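Transcriptional activator PlcR protein (Bacillus thuringiensis, PDB 3U3W) activates transcription of virulence genes in quorum sensing, binding DNA through a helix-turn-helix domain in response to the signal peptide PapR, which its tetratricopeptide-repeat domain receives. Local coordinates at residues K76-Q81 and P109-F114; K140-Q145 and Y152-I157. One frame throughout, in Å; residues are numbered along the deposited sequence.

Contact 1: K76-Q81 and P109-F114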
loop_
_atom_site.group_PDB
_atom_site.type_symbol
_atom_site.label_atom_id
_atom_site.label_comp_id
_atom_site.label_asym_id
_atom_site.label_seq_id
_atom_site.Cartn_x
_atom_site.Cartn_y
_atom_site.Cartn_z
ATOM N N LYS A 76 3.316 -6.508 -14.675
ATOM C CA LYS A 76 2.945 -5.724 -13.512
ATOM C C LYS A 76 2.741 -4.238 -13.842
ATOM O O LYS A 76 1.816 -3.606 -13.327
ATOM C CB LYS A 76 3.955 -5.933 -12.382
ATOM C CG LYS A 76 4.051 -7.388 -11.947
ATOM C CD LYS A 76 4.273 -7.522 -10.443
ATOM C CE LYS A 76 5.576 -6.865 -10.009
ATOM N NZ LYS A 76 5.758 -6.949 -8.534
ATOM N N GLN A 77 3.585 -3.689 -14.709
ATOM C CA GLN A 77 3.411 -2.313 -15.182
ATOM C C GLN A 77 2.142 -2.183 -16.034
ATOM O O GLN A 77 1.467 -1.151 -16.030
ATOM C CB GLN A 77 4.626 -1.870 -15.993
ATOM C CG GLN A 77 5.954 -2.178 -15.322
ATOM C CD GLN A 77 7.159 -1.921 -16.224
ATOM O OE1 GLN A 77 8.200 -2.576 -16.089
ATOM N NE2 GLN A 77 7.022 -0.965 -17.145
ATOM N N PHE A 78 1.832 -3.241 -16.773
ATOM C CA PHE A 78 0.641 -3.262 -17.601
ATOM C C PHE A 78 -0.579 -3.161 -16.686
ATOM O O PHE A 78 -1.423 -2.287 -16.847
ATOM C CB PHE A 78 0.604 -4.551 -18.407
ATOM C CG PHE A 78 -0.453 -4.571 -19.472
ATOM C CD1 PHE A 78 -0.233 -3.958 -20.696
ATOM C CD2 PHE A 78 -1.662 -5.219 -19.256
ATOM C CE1 PHE A 78 -1.204 -3.984 -21.685
ATOM C CE2 PHE A 78 -2.638 -5.247 -20.239
ATOM C CZ PHE A 78 -2.406 -4.632 -21.458
ATOM N N LYS A 79 -0.638 -4.058 -15.708
ATOM C CA LYS A 79 -1.689 -4.074 -14.699
ATOM C C LYS A 79 -1.897 -2.711 -13.997
ATOM O O LYS A 79 -3.031 -2.244 -13.841
ATOM C CB LYS A 79 -1.385 -5.177 -13.685
ATOM C CG LYS A 79 -2.527 -5.498 -12.785
ATOM C CD LYS A 79 -2.205 -6.653 -11.867
ATOM C CE LYS A 79 -3.317 -6.830 -10.837
ATOM N NZ LYS A 79 -2.934 -7.746 -9.725
ATOM N N ASP A 80 -0.807 -2.070 -13.588
ATOM C CA ASP A 80 -0.890 -0.755 -12.955
ATOM C C ASP A 80 -1.390 0.322 -13.904
ATOM O O ASP A 80 -2.015 1.288 -13.472
ATOM C CB ASP A 80 0.478 -0.331 -12.393
ATOM C CG ASP A 80 0.908 -1.167 -11.198
ATOM O OD1 ASP A 80 0.039 -1.836 -10.575
ATOM O OD2 ASP A 80 2.125 -1.145 -10.882
ATOM N N GLN A 81 -1.089 0.167 -15.192
ATOM C CA GLN A 81 -1.528 1.120 -16.207
ATOM C C GLN A 81 -3.044 1.032 -16.366
ATOM O O GLN A 81 -3.770 2.036 -16.265
ATOM C CB GLN A 81 -0.834 0.838 -17.544
ATOM C CG GLN A 81 0.193 1.879 -17.931
ATOM C CD GLN A 81 1.341 1.325 -18.779
ATOM O OE1 GLN A 81 1.323 0.167 -19.214
ATOM N NE2 GLN A 81 2.353 2.158 -19.012
ATOM N N PRO A 109 -2.965 -17.965 -16.565
ATOM C CA PRO A 109 -4.390 -17.871 -16.206
ATOM C C PRO A 109 -4.757 -16.606 -15.417
ATOM O O PRO A 109 -5.713 -15.932 -15.814
ATOM C CB PRO A 109 -4.634 -19.135 -15.370
ATOM C CG PRO A 109 -3.614 -20.112 -15.879
ATOM C CD PRO A 109 -2.391 -19.282 -16.239
ATOM N N GLU A 110 -4.019 -16.290 -14.349
ATOM C CA GLU A 110 -4.334 -15.128 -13.521
ATOM C C GLU A 110 -4.247 -13.817 -14.296
ATOM O O GLU A 110 -5.107 -12.948 -14.140
ATOM C CB GLU A 110 -3.450 -15.062 -12.265
ATOM C CG GLU A 110 -3.459 -13.698 -11.572
ATOM C CD GLU A 110 -2.489 -13.592 -10.385
ATOM O OE1 GLU A 110 -1.710 -14.538 -10.118
ATOM O OE2 GLU A 110 -2.506 -12.539 -9.714
ATOM N N PHE A 111 -3.210 -13.664 -15.121
ATOM C CA PHE A 111 -3.077 -12.446 -15.922
ATOM C C PHE A 111 -4.152 -12.423 -17.015
ATOM O O PHE A 111 -4.729 -11.372 -17.293
ATOM C CB PHE A 111 -1.666 -12.286 -16.515
ATOM C CG PHE A 111 -1.436 -10.953 -17.221
ATOM C CD1 PHE A 111 -1.582 -9.749 -16.542
ATOM C CD2 PHE A 111 -1.055 -10.909 -18.558
ATOM C CE1 PHE A 111 -1.360 -8.518 -17.187
ATOM C CE2 PHE A 111 -0.836 -9.685 -19.210
ATOM C CZ PHE A 111 -0.990 -8.495 -18.521
ATOM N N GLN A 112 -4.431 -13.573 -17.626
ATOM C CA GLN A 112 -5.486 -13.634 -18.636
ATOM C C GLN A 112 -6.832 -13.270 -18.014
ATOM O O GLN A 112 -7.618 -12.543 -18.618
ATOM C CB GLN A 112 -5.544 -15.005 -19.325
ATOM C CG GLN A 112 -4.286 -15.358 -20.123
ATOM C CD GLN A 112 -4.468 -15.255 -21.635
ATOM O OE1 GLN A 112 -4.181 -14.221 -22.240
ATOM N NE2 GLN A 112 -4.926 -16.342 -22.254
ATOM N N GLN A 113 -7.086 -13.756 -16.801
ATOM C CA GLN A 113 -8.318 -13.419 -16.101
ATOM C C GLN A 113 -8.447 -11.925 -15.835
ATOM O O GLN A 113 -9.525 -11.352 -15.989
ATOM C CB GLN A 113 -8.426 -14.187 -14.799
ATOM C CG GLN A 113 -9.802 -14.110 -14.198
ATOM C CD GLN A 113 -9.805 -14.590 -12.780
ATOM O OE1 GLN A 113 -9.010 -14.125 -11.977
ATOM N NE2 GLN A 113 -10.680 -15.540 -12.460
ATOM N N PHE A 114 -7.343 -11.300 -15.441
ATOM C CA PHE A 114 -7.317 -9.865 -15.237
ATOM C C PHE A 114 -7.657 -9.107 -16.540
ATOM O O PHE A 114 -8.466 -8.182 -16.538
ATOM C CB PHE A 114 -5.946 -9.422 -14.707
ATOM C CG PHE A 114 -5.761 -7.939 -14.722
ATOM C CD1 PHE A 114 -6.176 -7.172 -13.649
ATOM C CD2 PHE A 114 -5.243 -7.308 -15.836
ATOM C CE1 PHE A 114 -6.034 -5.798 -13.670
ATOM C CE2 PHE A 114 -5.099 -5.932 -15.874
ATOM C CZ PHE A 114 -5.498 -5.171 -14.792
HETATM O O HOH W 1 -3.513 -10.244 -11.195
#

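Contact 2: K140-Q145 and Y152-I157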
loop_
_atom_site.group_PDB
_atom_site.type_symbol
_atom_site.label_atom_id
_atom_site.label_comp_id
_atom_site.label_asym_id
_atom_site.label_seq_id
_atom_site.Cartn_x
_atom_site.Cartn_y
_atom_site.Cartn_z
ATOM N N LYS A 140 -18.381 -16.345 -15.126
ATOM C CA LYS A 140 -17.636 -17.479 -15.660
ATOM C C LYS A 140 -16.172 -17.418 -15.245
ATOM O O LYS A 140 -15.560 -18.443 -14.970
ATOM C CB LYS A 140 -17.798 -17.569 -17.186
ATOM C CG LYS A 140 -19.053 -18.345 -17.621
ATOM C CD LYS A 140 -19.393 -18.155 -19.112
ATOM C CE LYS A 140 -18.169 -18.318 -20.015
ATOM N NZ LYS A 140 -18.505 -18.132 -21.466
ATOM N N LEU A 141 -15.616 -16.212 -15.194
ATOM C CA LEU A 141 -14.289 -16.010 -14.618
ATOM C C LEU A 141 -14.269 -16.479 -13.164
ATOM O O LEU A 141 -13.314 -17.108 -12.728
ATOM C CB LEU A 141 -13.874 -14.539 -14.700
ATOM C CG LEU A 141 -13.877 -13.884 -16.079
ATOM C CD1 LEU A 141 -13.372 -12.424 -16.018
ATOM C CD2 LEU A 141 -13.061 -14.706 -17.062
ATOM N N LEU A 142 -15.321 -16.184 -12.410
ATOM C CA LEU A 142 -15.402 -16.662 -11.024
ATOM C C LEU A 142 -15.422 -18.167 -10.978
ATOM O O LEU A 142 -14.747 -18.776 -10.158
ATOM C CB LEU A 142 -16.657 -16.157 -10.318
ATOM C CG LEU A 142 -16.796 -14.646 -10.176
ATOM C CD1 LEU A 142 -17.955 -14.344 -9.261
ATOM C CD2 LEU A 142 -15.499 -14.016 -9.655
ATOM N N ASN A 143 -16.230 -18.765 -11.854
ATOM C CA ASN A 143 -16.396 -20.215 -11.868
ATOM C C ASN A 143 -15.097 -20.921 -12.242
ATOM O O ASN A 143 -14.993 -22.138 -12.090
ATOM C CB ASN A 143 -17.542 -20.647 -12.789
ATOM C CG ASN A 143 -18.884 -20.017 -12.404
ATOM O OD1 ASN A 143 -19.180 -19.807 -11.222
ATOM N ND2 ASN A 143 -19.699 -19.709 -13.412
ATOM N N GLN A 144 -14.111 -20.154 -12.717
ATOM C CA GLN A 144 -12.748 -20.666 -12.887
ATOM C C GLN A 144 -12.151 -21.105 -11.555
ATOM O O GLN A 144 -11.270 -21.960 -11.526
ATOM C CB GLN A 144 -11.816 -19.622 -13.514
ATOM C CG GLN A 144 -12.075 -19.316 -14.973
ATOM C CD GLN A 144 -10.986 -18.454 -15.587
ATOM O OE1 GLN A 144 -11.169 -17.253 -15.783
ATOM N NE2 GLN A 144 -9.843 -19.064 -15.891
ATOM N N GLN A 145 -12.625 -20.515 -10.457
ATOM C CA GLN A 145 -12.065 -20.783 -9.129
ATOM C C GLN A 145 -10.545 -20.627 -9.172
ATOM O O GLN A 145 -9.790 -21.469 -8.670
ATOM C CB GLN A 145 -12.434 -22.194 -8.652
ATOM C CG GLN A 145 -13.886 -22.595 -8.884
ATOM C CD GLN A 145 -14.757 -22.453 -7.645
ATOM O OE1 GLN A 145 -14.800 -21.392 -7.014
ATOM N NE2 GLN A 145 -15.460 -23.528 -7.292
ATOM N N TYR A 152 -7.130 -10.965 -4.104
ATOM C CA TYR A 152 -8.341 -10.136 -4.124
ATOM C C TYR A 152 -9.053 -10.071 -5.473
ATOM O O TYR A 152 -10.113 -9.449 -5.571
ATOM C CB TYR A 152 -8.022 -8.706 -3.676
ATOM C CG TYR A 152 -7.466 -8.642 -2.282
ATOM C CD1 TYR A 152 -8.306 -8.627 -1.177
ATOM C CD2 TYR A 152 -6.093 -8.608 -2.067
ATOM C CE1 TYR A 152 -7.792 -8.582 0.108
ATOM C CE2 TYR A 152 -5.575 -8.563 -0.796
ATOM C CZ TYR A 152 -6.427 -8.550 0.293
ATOM O OH TYR A 152 -5.897 -8.504 1.568
ATOM N N GLN A 153 -8.472 -10.693 -6.500
ATOM C CA GLN A 153 -8.978 -10.574 -7.871
ATOM C C GLN A 153 -10.448 -11.012 -8.061
ATOM O O GLN A 153 -11.220 -10.300 -8.687
ATOM C CB GLN A 153 -8.063 -11.311 -8.843
ATOM C CG GLN A 153 -8.396 -11.060 -10.292
ATOM C CD GLN A 153 -7.179 -11.177 -11.194
ATOM O OE1 GLN A 153 -6.368 -10.247 -11.294
ATOM N NE2 GLN A 153 -7.041 -12.325 -11.853
ATOM N N ASN A 154 -10.826 -12.172 -7.522
ATOM C CA ASN A 154 -12.227 -12.586 -7.510
ATOM C C ASN A 154 -13.164 -11.572 -6.845
ATOM O O ASN A 154 -14.297 -11.377 -7.300
ATOM C CB ASN A 154 -12.400 -13.955 -6.835
ATOM C CG ASN A 154 -11.776 -15.066 -7.620
ATOM O OD1 ASN A 154 -11.580 -14.956 -8.824
ATOM N ND2 ASN A 154 -11.444 -16.152 -6.938
ATOM N N LEU A 155 -12.708 -10.954 -5.755
ATOM C CA LEU A 155 -13.512 -9.939 -5.084
ATOM C C LEU A 155 -13.690 -8.727 -5.995
ATOM O O LEU A 155 -14.771 -8.148 -6.063
ATOM C CB LEU A 155 -12.920 -9.555 -3.719
ATOM C CG LEU A 155 -12.888 -10.721 -2.717
ATOM C CD1 LEU A 155 -12.391 -10.287 -1.360
ATOM C CD2 LEU A 155 -14.256 -11.360 -2.580
ATOM N N TYR A 156 -12.639 -8.373 -6.726
ATOM C CA TYR A 156 -12.729 -7.264 -7.668
ATOM C C TYR A 156 -13.766 -7.549 -8.770
ATOM O O TYR A 156 -14.526 -6.669 -9.178
ATOM C CB TYR A 156 -11.375 -6.991 -8.302
ATOM C CG TYR A 156 -10.266 -6.647 -7.332
ATOM C CD1 TYR A 156 -10.546 -6.118 -6.083
ATOM C CD2 TYR A 156 -8.924 -6.845 -7.680
ATOM C CE1 TYR A 156 -9.518 -5.795 -5.190
ATOM C CE2 TYR A 156 -7.904 -6.535 -6.813
ATOM C CZ TYR A 156 -8.203 -6.005 -5.561
ATOM O OH TYR A 156 -7.194 -5.686 -4.678
ATOM N N ILE A 157 -13.792 -8.791 -9.238
ATOM C CA ILE A 157 -14.776 -9.228 -10.220
ATOM C C ILE A 157 -16.213 -9.206 -9.634
ATOM O O ILE A 157 -17.161 -8.746 -10.286
ATOM C CB ILE A 157 -14.374 -10.608 -10.812
ATOM C CG1 ILE A 157 -13.070 -10.464 -11.613
ATOM C CG2 ILE A 157 -15.476 -11.175 -11.720
ATOM C CD1 ILE A 157 -12.399 -11.778 -11.972
HETATM O O HOH W 2 -11.815 -17.316 -10.329
#

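Contact 1: K76-Q81 and P109-F114
K79 NZ has two partners: it donates to water 1 at 3.0 Å, and it forms a salt bridge with D150, in the loop ahead of helix 153-167. The same water donates a hydrogen bond to E110 OE2 at 2.9 Å, so lysine and glutamate are linked through solvent, their charged atoms NZ and OE2 standing 4.8 Å apart. E110 is itself tied down, its OE1 and OE2 accepting hydrogen bonds from the backbone N-H groups of I149 and D150. The opposite charges gathered here would be expected to favour the protonated lysine. Getting the ammonium this far takes a stretched chain: with CG anti to N (chi1 -167°) and nearly straight torsions beyond it, K79 runs across the ring of F114. Its CG lies over one face in a CH-pi contact, 3.8 Å from the ring centroid and shifted toward the rim at CE1 and CZ, and CE follows above CD1. Further along the interface, F78 and F111 meet obliquely, their planes at 72° and centroids 5.7 Å apart. F111 presents the far end of its ring, CZ coming 3.4 Å from F78 CD2, which lies at the F111 edge near the ring plane. E101 of helix 91-102 touches both phenylalanines, and W117 meets F114 with its ring about perpendicular. A buried aromatic seam with a polar margin thus packs helix 72-87 on helix 109-125, the next but one in the chain, as in the helical stacks of tetratricopeptide-repeat domains.

Contact 2: K140-Q145 and Y152-I157
This is the apolar joint of an alpha-helical hairpin: the last turn of helix 131-143 packs on the first turns of helix 153-167, the next helix in the chain, within the tetratricopeptide-repeat region. L142 has the largest share, as a knob in a hole, and I157 comes close behind. The L142 side chain touches N154, I157, E158 and I161, the four residues spaced i, i+3, i+4 and i+7 that frame a socket on the facing helix. The branch that enters is CD2, which meets I157 CG2 at 3.5 Å and passes N154 O at 3.7 Å. The L142 and I157 side chains overlap flank to flank, pointing opposite ways, rather than meeting end to end. The two branches of I157 divide the work. CG2, anti to the backbone N, serves L142, while CD1, at the end of the other branch, stops 4.2 Å from L141 CB in a looser contact. Behind this layer, helix 109-125 closes the joint, with W117 against I157 and Q116 against L141. The nearest CA pair is L142 and N154, 6.2 Å apart, so the backbones come close at the loop end of the hairpin. Helix 131-143 gives way there to a turn in which Q145 N bonds to L142 O and the chain leaves helical geometry at Q145, with positive phi. L141 O accepts a weak hydrogen bond from Q113 NE2 of helix 109-125. Water 2 lies between the two helices, 2.8 Å from both L141 O and N154 OD1 in donor geometry, although more acceptors surround it than it has protons.

Overall arrangement
Contacts 1 and 2 follow in series along the chain, the first closing before the second opens, with centres about 14 Å apart in the all-helical C-terminal domain. They share no helix: contact 1 joins helices 72-87 and 109-125, contact 2 joins 131-143 and 153-167. Helix 109-125 nevertheless reaches both partners of contact 2. Q153 NE2 lies 2.7 Å from Q113 OE1 and 3.1 Å from E110 O, both probable hydrogen bonds, and Q153 OE1 packs on F114 CB at 3.5 Å. The two interfaces therefore belong to one continuous helical array, more than 20 Å from the bound DNA at their nearest atoms.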